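Local structure of penicillin binding protein 2X (Streptococcus thermophilus, 5U47) at residues Gln290-Ser295 against Gly517-Gly522; Ala315-Ala320 against Met359-Gln364; Ser354-Met359 against Ser406-Gly411. The protein probably acts as a divisome transpeptidase that cross-links neighbouring glycan strands of septal peptidoglycan, and binds penicillin. The protein carries 1 engineered substitution. One frame throughout, in Å; residues are numbered along the deposited sequence.

Interaction 1 of 3, residues Gln290-Ser295 against Gly517-Gly522; sequences QYEPGS and GTYKVG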
ATOM      1  N   GLN A 290      10.618   6.013   7.297  1.00 28.36           N
ATOM      2  CA  GLN A 290      11.934   6.022   6.645  1.00 29.49           C
ATOM      3  C   GLN A 290      12.918   5.399   7.616  1.00 29.86           C
ATOM      4  O   GLN A 290      12.913   5.744   8.786  1.00 30.12           O
ATOM      5  CB  GLN A 290      12.399   7.434   6.307  1.00 30.83           C
ATOM      6  CG  GLN A 290      11.564   8.068   5.214  1.00 31.84           C
ATOM      7  CD  GLN A 290      12.061   9.426   4.793  1.00 34.06           C
ATOM      8  OE1 GLN A 290      11.783   9.871   3.685  1.00 34.93           O
ATOM      9  NE2 GLN A 290      12.793  10.100   5.672  1.00 36.00           N
ATOM     10  N   TYR A 291      13.767   4.501   7.143  1.00 28.41           N
ATOM     11  CA  TYR A 291      14.712   3.853   8.044  1.00 28.55           C
ATOM     12  C   TYR A 291      15.958   3.388   7.298  1.00 27.26           C
ATOM     13  O   TYR A 291      15.959   3.272   6.069  1.00 26.78           O
ATOM     14  CB  TYR A 291      13.997   2.664   8.734  1.00 27.92           C
ATOM     15  CG  TYR A 291      13.503   1.565   7.771  1.00 26.72           C
ATOM     16  CD1 TYR A 291      12.272   1.672   7.100  1.00 26.48           C
ATOM     17  CD2 TYR A 291      14.262   0.433   7.550  1.00 26.92           C
ATOM     18  CE1 TYR A 291      11.846   0.687   6.227  1.00 26.59           C
ATOM     19  CE2 TYR A 291      13.835  -0.582   6.691  1.00 27.38           C
ATOM     20  CZ  TYR A 291      12.635  -0.450   6.024  1.00 27.52           C
ATOM     21  OH  TYR A 291      12.236  -1.451   5.167  1.00 27.26           O
ATOM     22  N   GLU A 292      17.019   3.133   8.037  1.00 27.77           N
ATOM     23  CA  GLU A 292      18.231   2.585   7.453  1.00 28.68           C
ATOM     24  C   GLU A 292      17.951   1.084   7.391  1.00 27.40           C
ATOM     25  O   GLU A 292      17.738   0.468   8.427  1.00 28.58           O
ATOM     26  CB  GLU A 292      19.463   2.950   8.291  1.00 30.31           C
ATOM     27  CG  GLU A 292      19.663   4.469   8.376  1.00 33.04           C
ATOM     28  CD  GLU A 292      20.975   4.905   9.027  1.00 35.97           C
ATOM     29  OE1 GLU A 292      21.988   4.184   8.977  1.00 36.21           O
ATOM     30  OE2 GLU A 292      20.991   6.006   9.580  1.00 41.05           O
ATOM     31  N   PRO A 293      17.950   0.495   6.183  1.00 25.63           N
ATOM     32  CA  PRO A 293      17.535  -0.909   6.064  1.00 25.75           C
ATOM     33  C   PRO A 293      18.514  -1.952   6.519  1.00 26.70           C
ATOM     34  O   PRO A 293      18.085  -3.086   6.774  1.00 26.66           O
ATOM     35  CB  PRO A 293      17.307  -1.079   4.563  1.00 24.93           C
ATOM     36  CG  PRO A 293      18.320  -0.166   3.975  1.00 25.16           C
ATOM     37  CD  PRO A 293      18.380   1.036   4.885  1.00 25.50           C
ATOM     38  N   GLY A 294      19.807  -1.609   6.615  1.00 27.35           N
ATOM     39  CA  GLY A 294      20.788  -2.596   7.031  1.00 27.73           C
ATOM     40  C   GLY A 294      21.090  -3.599   5.918  1.00 28.25           C
ATOM     41  O   GLY A 294      20.834  -3.342   4.730  1.00 25.10           O
ATOM     42  N   SER A 295      21.565  -4.768   6.333  1.00 29.14           N
ATOM     43  CA  SER A 295      22.132  -5.781   5.434  1.00 31.29           C
ATOM     44  C   SER A 295      21.335  -6.409   4.296  1.00 29.69           C
ATOM     45  O   SER A 295      21.937  -7.087   3.473  1.00 28.98           O
ATOM     46  CB  SER A 295      22.852  -6.855   6.257  1.00 32.71           C
ATOM     47  OG  SER A 295      24.037  -6.295   6.721  1.00 40.00           O
ATOM     48  N   GLY A 517      21.644  11.760  18.290  1.00 96.49           N
ATOM     49  CA  GLY A 517      21.773  11.830  16.826  1.00 92.27           C
ATOM     50  C   GLY A 517      22.421  10.561  16.281  1.00 86.09           C
ATOM     51  O   GLY A 517      21.966   9.998  15.283  1.00 79.85           O
ATOM     52  N   THR A 518      23.493  10.123  16.945  1.00 83.02           N
ATOM     53  CA  THR A 518      24.225   8.908  16.572  1.00 78.54           C
ATOM     54  C   THR A 518      23.436   7.632  16.909  1.00 73.27           C
ATOM     55  O   THR A 518      22.392   7.679  17.566  1.00 72.27           O
ATOM     56  CB  THR A 518      25.597   8.853  17.276  1.00 81.24           C
ATOM     57  OG1 THR A 518      25.412   8.997  18.690  1.00 81.35           O
ATOM     58  CG2 THR A 518      26.528   9.965  16.761  1.00 84.18           C
ATOM     59  N   TYR A 519      23.962   6.493  16.471  1.00 66.64           N
ATOM     60  CA  TYR A 519      23.307   5.212  16.672  1.00 62.81           C
ATOM     61  C   TYR A 519      23.196   4.769  18.140  1.00 64.28           C
ATOM     62  O   TYR A 519      24.082   5.037  18.948  1.00 62.81           O
ATOM     63  CB  TYR A 519      24.032   4.124  15.876  1.00 61.02           C
ATOM     64  CG  TYR A 519      24.082   4.378  14.383  1.00 59.41           C
ATOM     65  CD1 TYR A 519      22.908   4.479  13.642  1.00 57.54           C
ATOM     66  CD2 TYR A 519      25.295   4.480  13.706  1.00 59.86           C
ATOM     67  CE1 TYR A 519      22.933   4.704  12.277  1.00 57.62           C
ATOM     68  CE2 TYR A 519      25.330   4.707  12.337  1.00 60.39           C
ATOM     69  CZ  TYR A 519      24.141   4.815  11.629  1.00 59.17           C
ATOM     70  OH  TYR A 519      24.144   5.035  10.279  1.00 58.70           O
ATOM     71  N   LYS A 520      22.092   4.090  18.467  1.00 63.61           N
ATOM     72  CA  LYS A 520      21.876   3.543  19.811  1.00 64.41           C
ATOM     73  C   LYS A 520      22.836   2.374  20.022  1.00 64.92           C
ATOM     74  O   LYS A 520      23.176   1.658  19.075  1.00 62.87           O
ATOM     75  CB  LYS A 520      20.438   3.064  19.995  1.00 63.39           C
ATOM     76  CG  LYS A 520      19.386   4.152  19.911  1.00 64.37           C
ATOM     77  CD  LYS A 520      17.998   3.550  20.057  1.00 65.10           C
ATOM     78  CE  LYS A 520      16.901   4.593  19.941  1.00 66.82           C
ATOM     79  NZ  LYS A 520      15.555   3.961  19.989  1.00 67.50           N
ATOM     80  N   VAL A 521      23.259   2.184  21.265  1.00 68.67           N
ATOM     81  CA  VAL A 521      24.237   1.137  21.606  1.00 69.52           C
ATOM     82  C   VAL A 521      23.685  -0.071  22.381  1.00 69.35           C
ATOM     83  O   VAL A 521      24.369  -1.086  22.489  1.00 70.12           O
ATOM     84  CB  VAL A 521      25.441   1.742  22.371  1.00 71.75           C
ATOM     85  CG1 VAL A 521      26.288   2.594  21.432  1.00 72.57           C
ATOM     86  CG2 VAL A 521      24.983   2.558  23.578  1.00 72.29           C
ATOM     87  N   GLY A 522      22.457   0.019  22.889  1.00 69.24           N
ATOM     88  CA  GLY A 522      21.875  -1.077  23.671  1.00 70.30           C
ATOM     89  C   GLY A 522      21.822  -2.419  22.955  1.00 68.91           C
ATOM     90  O   GLY A 522      21.846  -2.482  21.722  1.00 68.32           O
TER
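Glu-292 and Tyr-519 join two loops of the penicillin-binding transpeptidase domain, one leading into helix 297-308 and the other running between strands 503-510 and 526-534. This surface contact rests on one hydrogen bond: Tyr-519 OH donates to Glu-292 OE1 at 2.7 Å, and OE1 accepts with its syn lone pair, on the side of OE2. The two side chains arrive from opposite directions, and the carboxylate carbon lies in the plane of the ring at its edge. The carboxylate itself is turned steeply, its plane 73° from that of the ring. Glu-292 OE2 is further from the hydroxyl, 3.4 Å from Tyr-519 OH, and sits 3.6 Å from ring atom Tyr-519 CE1.

Glu-292 reaches across with CG anti to its carbonyl carbon and an extended chain beyond (chi2 -172°), while Tyr-519 sends its ring out in the same first-torsion setting. Gln-410 NE2 and Gly-411 N are hydrogen-bonded to the same OE1, so three donors grip one oxygen and probably steady the carboxylate. In the next shell the tyrosine packs on Gln-510 of strand 503-510, and the salt bridge from Lys-520 to Glu-549 ties down the adjoining residue. Beyond Pro-293, Gly-294 bonds through its backbone to Gly-409 and leads to Ser-295, which fits the serine of an SxxK motif and whose OG is hydrogen-bonded to Lys-298 NZ.

Interaction 2 of 3, residues Ala315-Ala320 against Met359-Gln364; sequences ATYSNA and MTMLEQ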
ATOM      1  N   ALA A 315      37.854 -15.197  -4.599  1.00 55.69           N
ATOM      2  CA  ALA A 315      38.897 -14.329  -4.048  1.00 53.79           C
ATOM      3  C   ALA A 315      38.655 -14.187  -2.555  1.00 52.42           C
ATOM      4  O   ALA A 315      37.499 -14.185  -2.102  1.00 51.13           O
ATOM      5  CB  ALA A 315      38.890 -12.968  -4.725  1.00 52.62           C
ATOM      6  N   THR A 316      39.727 -14.092  -1.780  1.00 51.43           N
ATOM      7  CA  THR A 316      39.578 -14.008  -0.343  1.00 50.58           C
ATOM      8  C   THR A 316      40.031 -12.688   0.227  1.00 49.63           C
ATOM      9  O   THR A 316      40.672 -11.891  -0.447  1.00 50.18           O
ATOM     10  CB  THR A 316      40.313 -15.165   0.356  1.00 52.67           C
ATOM     11  OG1 THR A 316      41.713 -15.083   0.078  1.00 54.33           O
ATOM     12  CG2 THR A 316      39.761 -16.512  -0.126  1.00 53.01           C
ATOM     13  N   TYR A 317      39.672 -12.466   1.486  1.00 49.23           N
ATOM     14  CA  TYR A 317      40.033 -11.249   2.204  1.00 50.14           C
ATOM     15  C   TYR A 317      39.976 -11.546   3.697  1.00 51.35           C
ATOM     16  O   TYR A 317      39.453 -12.582   4.108  1.00 52.04           O
ATOM     17  CB  TYR A 317      39.062 -10.104   1.853  1.00 49.64           C
ATOM     18  CG  TYR A 317      37.668 -10.304   2.418  1.00 47.52           C
ATOM     19  CD1 TYR A 317      36.721 -11.062   1.743  1.00 46.58           C
ATOM     20  CD2 TYR A 317      37.309  -9.745   3.643  1.00 47.56           C
ATOM     21  CE1 TYR A 317      35.459 -11.256   2.267  1.00 44.84           C
ATOM     22  CE2 TYR A 317      36.046  -9.933   4.174  1.00 45.24           C
ATOM     23  CZ  TYR A 317      35.131 -10.693   3.491  1.00 45.11           C
ATOM     24  OH  TYR A 317      33.873 -10.878   4.027  1.00 43.52           O
ATOM     25  N   SER A 318      40.503 -10.630   4.502  1.00 52.15           N
ATOM     26  CA  SER A 318      40.472 -10.774   5.947  1.00 52.83           C
ATOM     27  C   SER A 318      39.638  -9.651   6.565  1.00 52.80           C
ATOM     28  O   SER A 318      39.753  -8.496   6.165  1.00 52.11           O
ATOM     29  CB  SER A 318      41.887 -10.732   6.520  1.00 54.94           C
ATOM     30  OG  SER A 318      41.835 -10.880   7.923  1.00 56.49           O
ATOM     31  N   ASN A 319      38.808  -9.997   7.548  1.00 53.45           N
ATOM     32  CA  ASN A 319      38.006  -9.003   8.264  1.00 53.02           C
ATOM     33  C   ASN A 319      38.645  -8.663   9.614  1.00 56.41           C
ATOM     34  O   ASN A 319      38.040  -7.954  10.422  1.00 57.46           O
ATOM     35  CB  ASN A 319      36.576  -9.525   8.482  1.00 52.28           C
ATOM     36  CG  ASN A 319      36.519 -10.750   9.386  1.00 53.79           C
ATOM     37  OD1 ASN A 319      37.551 -11.284   9.808  1.00 56.08           O
ATOM     38  ND2 ASN A 319      35.304 -11.202   9.689  1.00 52.88           N
ATOM     39  N   ALA A 320      39.875  -9.139   9.831  1.00 58.63           N
ATOM     40  CA  ALA A 320      40.554  -8.993  11.118  1.00 60.37           C
ATOM     41  C   ALA A 320      40.827  -7.566  11.571  1.00 60.94           C
ATOM     42  O   ALA A 320      40.788  -7.283  12.773  1.00 62.16           O
ATOM     43  CB  ALA A 320      41.860  -9.786  11.107  1.00 62.91           C
ATOM     44  N   MET A 359      31.643  -6.599   1.953  1.00 37.70           N
ATOM     45  CA  MET A 359      30.755  -5.831   1.075  1.00 38.33           C
ATOM     46  C   MET A 359      31.351  -4.450   0.791  1.00 38.14           C
ATOM     47  O   MET A 359      31.333  -3.985  -0.340  1.00 38.98           O
ATOM     48  CB  MET A 359      29.346  -5.748   1.659  1.00 37.25           C
ATOM     49  CG  MET A 359      28.615  -7.082   1.774  1.00 37.34           C
ATOM     50  SD  MET A 359      28.714  -8.237   0.381  1.00 38.92           S
ATOM     51  CE  MET A 359      30.163  -9.208   0.738  1.00 39.79           C
ATOM     52  N   THR A 360      31.918  -3.818   1.808  1.00 38.58           N
ATOM     53  CA  THR A 360      32.573  -2.530   1.603  1.00 38.53           C
ATOM     54  C   THR A 360      33.715  -2.676   0.578  1.00 39.59           C
ATOM     55  O   THR A 360      33.882  -1.823  -0.278  1.00 38.34           O
ATOM     56  CB  THR A 360      33.086  -1.968   2.920  1.00 39.10           C
ATOM     57  OG1 THR A 360      31.979  -1.812   3.812  1.00 38.19           O
ATOM     58  CG2 THR A 360      33.780  -0.621   2.702  1.00 40.62           C
ATOM     59  N   MET A 361      34.470  -3.771   0.654  1.00 40.18           N
ATOM     60  CA  MET A 361      35.524  -4.025  -0.333  1.00 42.82           C
ATOM     61  C   MET A 361      34.946  -4.114  -1.755  1.00 42.14           C
ATOM     62  O   MET A 361      35.536  -3.579  -2.700  1.00 42.33           O
ATOM     63  CB  MET A 361      36.323  -5.291   0.015  1.00 44.82           C
ATOM     64  CG  MET A 361      37.306  -5.093   1.154  1.00 46.89           C
ATOM     65  SD  MET A 361      37.979  -6.645   1.788  1.00 49.50           S
ATOM     66  CE  MET A 361      39.310  -6.055   2.830  1.00 53.17           C
ATOM     67  N   LEU A 362      33.793  -4.775  -1.904  1.00 40.89           N
ATOM     68  CA  LEU A 362      33.141  -4.889  -3.218  1.00 40.17           C
ATOM     69  C   LEU A 362      32.721  -3.512  -3.730  1.00 39.56           C
ATOM     70  O   LEU A 362      32.866  -3.220  -4.923  1.00 38.83           O
ATOM     71  CB  LEU A 362      31.931  -5.840  -3.173  1.00 39.53           C
ATOM     72  CG  LEU A 362      32.235  -7.336  -3.012  1.00 40.25           C
ATOM     73  CD1 LEU A 362      30.951  -8.156  -2.932  1.00 39.20           C
ATOM     74  CD2 LEU A 362      33.127  -7.829  -4.150  1.00 42.27           C
ATOM     75  N   GLU A 363      32.218  -2.675  -2.816  1.00 38.03           N
ATOM     76  CA  GLU A 363      31.825  -1.296  -3.133  1.00 38.08           C
ATOM     77  C   GLU A 363      33.021  -0.473  -3.626  1.00 41.48           C
ATOM     78  O   GLU A 363      32.891   0.276  -4.591  1.00 41.21           O
ATOM     79  CB  GLU A 363      31.195  -0.613  -1.911  1.00 37.29           C
ATOM     80  CG  GLU A 363      30.535   0.740  -2.185  1.00 36.77           C
ATOM     81  CD  GLU A 363      31.493   1.922  -2.310  1.00 38.21           C
ATOM     82  OE1 GLU A 363      32.517   1.967  -1.615  1.00 37.37           O
ATOM     83  OE2 GLU A 363      31.197   2.831  -3.112  1.00 39.36           O
ATOM     84  N   GLN A 364      34.164  -0.622  -2.959  0.60 42.99           N
ATOM     85  CA  GLN A 364      35.387   0.098  -3.341  0.60 45.89           C
ATOM     86  C   GLN A 364      35.937  -0.389  -4.683  0.60 46.81           C
ATOM     87  O   GLN A 364      36.493   0.392  -5.443  0.60 48.09           O
ATOM     88  CB  GLN A 364      36.460  -0.033  -2.254  0.60 47.57           C
ATOM     89  CG  GLN A 364      36.117   0.669  -0.946  0.60 47.02           C
ATOM     90  CD  GLN A 364      37.208   0.543   0.106  0.60 48.76           C
ATOM     91  OE1 GLN A 364      38.269  -0.034  -0.133  0.60 49.74           O
ATOM     92  NE2 GLN A 364      36.946   1.089   1.281  0.60 49.75           N
TER
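Tyr-317 meets Met-361 in a Met-aromatic contact that packs a small two-stranded antiparallel sheet, strands 316-318 and 344-346, against helix 356-366 of the transpeptidase domain. Along the strand, Tyr-317 does most of the touching. The backbone points its CB at the helix, and chi1 70°, with CG between the backbone N and the carbonyl carbon, sets the ring beside the sulfur. Met-361 comes out extended, and the two side chains cross obliquely. Met-361 SD lies 3.6 Å from Tyr-317 CB and 3.7 Å from Tyr-317 CD2. Measured to the ring centroid of Tyr-317, the sulfur of Met-361 is 4.3 Å away and 42° off the ring normal, an oblique approach.

The rest of the tyrosine is fixed from elsewhere: its ring stacks with Phe-347, its OH is hydrogen-bonded to Ser-355 OG, and its backbone pairs with Met-345. At Ser-318 only the main chain takes part, with Ser-318 O 4.2 Å from the terminal methyl Met-361 CE. Asn-319 then fastens the exit of the strand through Arg-343 N and Asp-332. The turn closes on itself as an ST turn, in which Ala-320 N donates to Ser-318 OG at 3.2 Å.

Interaction 3 of 3, residues Ser354-Met359 against Ser406-Gly411; sequences SSNVGM and SSFGQG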
ATOM      1  N   SER A 354      27.281 -12.174   6.080  1.00 36.00           N
ATOM      2  CA  SER A 354      26.873 -10.782   6.213  1.00 35.36           C
ATOM      3  C   SER A 354      28.053  -9.928   6.723  1.00 36.57           C
ATOM      4  O   SER A 354      27.916  -9.139   7.654  1.00 36.96           O
ATOM      5  CB  SER A 354      25.645 -10.641   7.095  1.00 34.58           C
ATOM      6  OG  SER A 354      24.973  -9.414   6.807  1.00 35.21           O
ATOM      7  N   SER A 355      29.198 -10.085   6.068  1.00 37.24           N
ATOM      8  CA  SER A 355      30.395  -9.320   6.386  1.00 38.31           C
ATOM      9  C   SER A 355      30.343  -7.912   5.792  1.00 37.43           C
ATOM     10  O   SER A 355      30.383  -7.758   4.575  1.00 37.24           O
ATOM     11  CB  SER A 355      31.636 -10.042   5.851  1.00 39.50           C
ATOM     12  OG  SER A 355      32.812  -9.251   6.001  1.00 41.09           O
ATOM     13  N   ASN A 356      30.247  -6.898   6.655  1.00 37.52           N
ATOM     14  CA  ASN A 356      30.283  -5.491   6.221  1.00 37.64           C
ATOM     15  C   ASN A 356      31.599  -5.149   5.512  1.00 38.26           C
ATOM     16  O   ASN A 356      31.616  -4.358   4.562  1.00 39.22           O
ATOM     17  CB  ASN A 356      30.142  -4.534   7.405  1.00 37.15           C
ATOM     18  CG  ASN A 356      28.750  -4.485   7.969  1.00 36.41           C
ATOM     19  OD1 ASN A 356      27.787  -4.994   7.389  1.00 35.54           O
ATOM     20  ND2 ASN A 356      28.628  -3.835   9.103  1.00 36.42           N
ATOM     21  N   VAL A 357      32.695  -5.733   5.990  1.00 39.38           N
ATOM     22  CA  VAL A 357      34.023  -5.505   5.414  1.00 41.78           C
ATOM     23  C   VAL A 357      34.086  -6.025   3.979  1.00 41.55           C
ATOM     24  O   VAL A 357      34.530  -5.314   3.067  1.00 42.03           O
ATOM     25  CB  VAL A 357      35.124  -6.172   6.269  1.00 43.68           C
ATOM     26  CG1 VAL A 357      36.473  -6.097   5.580  1.00 46.54           C
ATOM     27  CG2 VAL A 357      35.192  -5.537   7.658  1.00 43.18           C
ATOM     28  N   GLY A 358      33.632  -7.260   3.786  1.00 40.43           N
ATOM     29  CA  GLY A 358      33.627  -7.879   2.468  1.00 39.76           C
ATOM     30  C   GLY A 358      32.784  -7.083   1.489  1.00 38.58           C
ATOM     31  O   GLY A 358      33.172  -6.882   0.337  1.00 38.52           O
ATOM     32  N   MET A 359      31.643  -6.599   1.953  1.00 37.70           N
ATOM     33  CA  MET A 359      30.755  -5.831   1.075  1.00 38.33           C
ATOM     34  C   MET A 359      31.351  -4.450   0.791  1.00 38.14           C
ATOM     35  O   MET A 359      31.333  -3.985  -0.340  1.00 38.98           O
ATOM     36  CB  MET A 359      29.346  -5.748   1.659  1.00 37.25           C
ATOM     37  CG  MET A 359      28.615  -7.082   1.774  1.00 37.34           C
ATOM     38  SD  MET A 359      28.714  -8.237   0.381  1.00 38.92           S
ATOM     39  CE  MET A 359      30.163  -9.208   0.738  1.00 39.79           C
ATOM     40  N   SER A 406      26.419   2.647   2.683  1.00 32.80           N
ATOM     41  CA  SER A 406      25.199   2.213   2.005  1.00 32.88           C
ATOM     42  C   SER A 406      25.324   0.796   1.443  1.00 32.67           C
ATOM     43  O   SER A 406      24.295   0.137   1.224  1.00 31.54           O
ATOM     44  CB  SER A 406      24.786   3.192   0.884  1.00 31.90           C
ATOM     45  OG  SER A 406      25.700   3.150  -0.200  1.00 33.43           O
ATOM     46  N   SER A 407      26.568   0.329   1.245  1.00 33.79           N
ATOM     47  CA  SER A 407      26.825  -1.025   0.735  1.00 34.63           C
ATOM     48  C   SER A 407      26.302  -2.099   1.701  1.00 34.08           C
ATOM     49  O   SER A 407      26.046  -3.226   1.281  1.00 34.68           O
ATOM     50  CB  SER A 407      28.313  -1.249   0.443  1.00 36.13           C
ATOM     51  OG  SER A 407      29.065  -1.358   1.641  1.00 38.13           O
ATOM     52  N   PHE A 408      26.171  -1.748   2.982  1.00 33.58           N
ATOM     53  CA  PHE A 408      25.552  -2.627   3.983  1.00 33.15           C
ATOM     54  C   PHE A 408      24.295  -1.966   4.579  1.00 31.16           C
ATOM     55  O   PHE A 408      23.842  -2.309   5.658  1.00 32.14           O
ATOM     56  CB  PHE A 408      26.541  -3.144   5.047  1.00 34.31           C
ATOM     57  CG  PHE A 408      27.399  -2.091   5.680  1.00 35.53           C
ATOM     58  CD1 PHE A 408      28.615  -1.736   5.101  1.00 37.30           C
ATOM     59  CD2 PHE A 408      27.037  -1.500   6.886  1.00 35.03           C
ATOM     60  CE1 PHE A 408      29.428  -0.776   5.685  1.00 38.15           C
ATOM     61  CE2 PHE A 408      27.856  -0.545   7.482  1.00 36.84           C
ATOM     62  CZ  PHE A 408      29.047  -0.177   6.879  1.00 37.31           C
ATOM     63  N   GLY A 409      23.735  -1.018   3.843  1.00 30.13           N
ATOM     64  CA  GLY A 409      22.481  -0.384   4.234  1.00 28.60           C
ATOM     65  C   GLY A 409      22.468   0.572   5.402  1.00 30.00           C
ATOM     66  O   GLY A 409      21.457   0.661   6.099  1.00 29.22           O
ATOM     67  N   GLN A 410      23.573   1.282   5.625  1.00 30.10           N
ATOM     68  CA  GLN A 410      23.627   2.325   6.634  1.00 32.96           C
ATOM     69  C   GLN A 410      23.976   3.620   5.907  1.00 32.89           C
ATOM     70  O   GLN A 410      24.606   3.591   4.861  1.00 32.81           O
ATOM     71  CB  GLN A 410      24.682   2.036   7.702  1.00 36.06           C
ATOM     72  CG  GLN A 410      24.552   0.687   8.400  1.00 38.01           C
ATOM     73  CD  GLN A 410      23.422   0.569   9.420  1.00 40.49           C
ATOM     74  OE1 GLN A 410      23.271  -0.494  10.022  1.00 43.16           O
ATOM     75  NE2 GLN A 410      22.651   1.647   9.647  1.00 38.76           N
ATOM     76  N   GLY A 411      23.607   4.756   6.486  1.00 32.75           N
ATOM     77  CA  GLY A 411      23.871   6.048   5.850  1.00 34.49           C
ATOM     78  C   GLY A 411      22.974   6.309   4.651  1.00 33.33           C
ATOM     79  O   GLY A 411      23.273   7.172   3.820  1.00 34.97           O
TER
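Asn-356 lays its amide over one face of the Phe-408 ring, the two planes stacked only 19° apart, where the start of helix 356-366 meets the loop after helix 400-405. Ser-354 and Asn-356 fit the SxN motif of penicillin-binding transpeptidases, so the stack probably borders the active site. The amide is offset toward the rim: Asn-356 CG lies 3.5 Å above the plane of the Phe-408 ring. The carbonyl end points to the root of the phenylalanine, with Asn-356 OD1 3.2 Å from Phe-408 CB, and the amino end lies above the CD2-CE2 side of the ring, Asn-356 ND2 being 3.6 Å from Phe-408 CD2. Closer to the backbone, Asn-356 CB makes a CH-pi contact, 4.0 Å from the Phe-408 centroid and 15° off the normal. A chi1 of 49°, with Phe-408 CG between backbone N and carbonyl carbon, brings the ring under the amide. The strongest polar partner of Asn-356 is Lys-298, outside the two segments, whose NZ is also hydrogen-bonded to Ser-354 OG.

One turn along, Met-359 bends its chain away and offers mainly its backbone, Met-359 C lying 3.9 Å from Ser-407 OG. That hydroxyl is hydrogen-bonded to Ala-404 O. Phe-408 just precedes Gly-409, whose positive phi makes it the C-prime residue of the Schellman motif ending helix 400-405. Ser-355 N-caps helix 356-366, and Gly-358 N donates to Ser-355 OG at 3.1 Å.

In the fold
All three contacts lie in the transpeptidase domain, on the same side of the centre of the chain. The centres of interactions 2 and 3 are about 10 Å apart; both use helix 356-366 and share Met-359, and their segments alternate along the chain. Both are nested inside the long loop closed by interaction 1, whose centre is about 13 Å from that of interaction 3 and 22 Å from that of interaction 2. Interaction 3 is the middle link, touching both others. The segments of interactions 1 and 3 carry Ser-295 of the probable SxxK motif and Ser-354 and Asn-356 of the probable SxN motif, so parts of a likely active site far apart in sequence lie close together.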